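Local coordinates for protein putative histidinol-phosphate aminotransferase (PDB 3P1T) that probably transfers an amino group between L-histidinol phosphate and 2-oxoglutarate with the help of pyridoxal 5'-phosphate, a step of histidine biosynthesis, at residues A[260-265]-A[278-283]. Sequence-based numbering, arbitrary orientation.
Sequences RVADAL and NFVLVE
In the small domain of this fold type I, PLP-dependent aminotransferase, helix 244-267 lies on a small mixed sheet, and here V261, A262 and L265 meet V280 and V282 of its strand 279-283. Helix and strand segments run nearly parallel, 22° between their directions, with axes 9.5 Å apart at closest approach. V280 meets two successive helix residues, one with each methyl: CG2 faces V261 CG1 at 4.3 Å, while CG1 lies 4.4 Å from A262 CB. One turn along from V261, L265 CD1 approaches V282 CG2 at 4.0 Å, the two side chains set roughly perpendicular. The contact is thus purely apolar, made of methyl groups, with 135 Å² buried over both sides, and the five residues lie in the protein interior. Strand alternation sorts the residues: V280 and V282 turn to the helix, whereas F279, on the other face, packs edge-to-face on Y173 and makes a cation-pi contact with R314. Backbone hydrogen bonds pair V280 with I315 and V282 with I313, tying the strand to its antiparallel neighbour 312-316. Helix 320-333 lies beside the contact, where N323 touches V261; L265 also touches L327 of that helix and I315, which V282 touches too, so these apolar side chains join two helices to the sheet. In V282 the CG1 branch stands anti to the backbone N (chi1 -177°), which sets CG2 beside that nitrogen and presents it to L265 CD1.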
loop_
_atom_site.group_PDB
_atom_site.type_symbol
_atom_site.label_atom_id
_atom_site.label_comp_id
_atom_site.label_asym_id
_atom_site.label_seq_id
_atom_site.Cartn_x
_atom_site.Cartn_y
_atom_site.Cartn_z
ATOM N N ARG A 260 -27.432 -5.743 -24.371
ATOM C CA ARG A 260 -27.467 -5.024 -25.649
ATOM C C ARG A 260 -26.247 -5.387 -26.511
ATOM O O ARG A 260 -26.425 -5.816 -27.645
ATOM C CB ARG A 260 -27.538 -3.486 -25.455
ATOM C CG ARG A 260 -27.289 -2.707 -26.765
ATOM C CD ARG A 260 -27.691 -1.258 -26.735
ATOM N NE ARG A 260 -26.598 -0.373 -26.352
ATOM C CZ ARG A 260 -25.984 0.460 -27.185
ATOM N NH1 ARG A 260 -26.353 0.529 -28.462
ATOM N NH2 ARG A 260 -25.018 1.254 -26.744
ATOM N N VAL A 261 -25.026 -5.217 -25.972
ATOM C CA VAL A 261 -23.779 -5.449 -26.701
ATOM C C VAL A 261 -23.689 -6.933 -27.146
ATOM O O VAL A 261 -23.418 -7.166 -28.327
ATOM C CB VAL A 261 -22.547 -5.007 -25.866
ATOM C CG1 VAL A 261 -21.238 -5.444 -26.512
ATOM C CG2 VAL A 261 -22.549 -3.499 -25.690
ATOM N N ALA A 262 -23.971 -7.904 -26.238
ATOM C CA ALA A 262 -23.930 -9.330 -26.562
ATOM C C ALA A 262 -24.923 -9.682 -27.703
ATOM O O ALA A 262 -24.524 -10.328 -28.678
ATOM C CB ALA A 262 -24.230 -10.165 -25.324
ATOM N N ASP A 263 -26.189 -9.218 -27.610
ATOM C CA ASP A 263 -27.208 -9.506 -28.623
ATOM C C ASP A 263 -26.871 -8.848 -29.970
ATOM O O ASP A 263 -27.008 -9.504 -31.008
ATOM C CB ASP A 263 -28.597 -9.048 -28.146
ATOM C CG ASP A 263 -29.228 -9.865 -27.015
ATOM O OD1 ASP A 263 -28.626 -10.900 -26.604
ATOM O OD2 ASP A 263 -30.352 -9.508 -26.582
ATOM N N ALA A 264 -26.414 -7.581 -29.957
ATOM C CA ALA A 264 -26.067 -6.839 -31.178
ATOM C C ALA A 264 -24.875 -7.473 -31.906
ATOM O O ALA A 264 -24.947 -7.640 -33.132
ATOM C CB ALA A 264 -25.758 -5.387 -30.855
ATOM N N LEU A 265 -23.803 -7.860 -31.157
ATOM C CA LEU A 265 -22.622 -8.482 -31.755
ATOM C C LEU A 265 -22.978 -9.847 -32.364
ATOM O O LEU A 265 -22.525 -10.130 -33.475
ATOM C CB LEU A 265 -21.465 -8.621 -30.757
ATOM C CG LEU A 265 -20.784 -7.325 -30.285
ATOM C CD1 LEU A 265 -19.680 -7.628 -29.286
ATOM C CD2 LEU A 265 -20.205 -6.527 -31.452
ATOM N N ASN A 278 -18.671 -7.482 -15.930
ATOM C CA ASN A 278 -18.942 -6.232 -16.655
ATOM C C ASN A 278 -18.241 -6.177 -18.031
ATOM O O ASN A 278 -17.867 -5.100 -18.501
ATOM C CB ASN A 278 -18.494 -5.027 -15.798
ATOM C CG ASN A 278 -17.056 -5.038 -15.349
ATOM O OD1 ASN A 278 -16.347 -6.054 -15.398
ATOM N ND2 ASN A 278 -16.615 -3.912 -14.840
ATOM N N PHE A 279 -18.110 -7.321 -18.694
ATOM C CA PHE A 279 -17.437 -7.429 -19.983
ATOM C C PHE A 279 -17.951 -8.630 -20.737
ATOM O O PHE A 279 -18.655 -9.441 -20.141
ATOM C CB PHE A 279 -15.904 -7.542 -19.775
ATOM C CG PHE A 279 -15.471 -8.701 -18.906
ATOM C CD1 PHE A 279 -15.457 -10.000 -19.403
ATOM C CD2 PHE A 279 -15.098 -8.497 -17.588
ATOM C CE1 PHE A 279 -15.108 -11.075 -18.584
ATOM C CE2 PHE A 279 -14.709 -9.571 -16.782
ATOM C CZ PHE A 279 -14.716 -10.849 -17.285
ATOM N N VAL A 280 -17.558 -8.791 -22.023
ATOM C CA VAL A 280 -17.933 -9.965 -22.826
ATOM C C VAL A 280 -16.695 -10.480 -23.572
ATOM O O VAL A 280 -15.896 -9.672 -24.076
ATOM C CB VAL A 280 -19.117 -9.740 -23.806
ATOM C CG1 VAL A 280 -20.446 -9.604 -23.064
ATOM C CG2 VAL A 280 -18.873 -8.562 -24.752
ATOM N N LEU A 281 -16.517 -11.830 -23.616
ATOM C CA LEU A 281 -15.429 -12.445 -24.372
ATOM C C LEU A 281 -15.943 -12.744 -25.776
ATOM O O LEU A 281 -16.992 -13.377 -25.917
ATOM C CB LEU A 281 -14.884 -13.693 -23.687
ATOM C CG LEU A 281 -13.591 -14.270 -24.279
ATOM C CD1 LEU A 281 -12.374 -13.423 -23.908
ATOM C CD2 LEU A 281 -13.373 -15.674 -23.805
ATOM N N VAL A 282 -15.246 -12.230 -26.810
ATOM C CA VAL A 282 -15.630 -12.383 -28.217
ATOM C C VAL A 282 -14.519 -13.118 -28.984
ATOM O O VAL A 282 -13.340 -12.826 -28.771
ATOM C CB VAL A 282 -15.945 -11.000 -28.856
ATOM C CG1 VAL A 282 -16.430 -11.146 -30.298
ATOM C CG2 VAL A 282 -16.980 -10.245 -28.038
ATOM N N GLU A 283 -14.904 -14.066 -29.877
ATOM C CA GLU A 283 -13.973 -14.798 -30.746
ATOM C C GLU A 283 -13.336 -13.844 -31.739
ATOM O O GLU A 283 -14.041 -13.021 -32.346
ATOM C CB GLU A 283 -14.650 -15.952 -31.493
ATOM C CG GLU A 283 -14.969 -17.173 -30.646
ATOM C CD GLU A 283 -15.453 -18.401 -31.399
ATOM O OE1 GLU A 283 -15.290 -18.461 -32.643
ATOM O OE2 GLU A 283 -15.978 -19.321 -30.732
#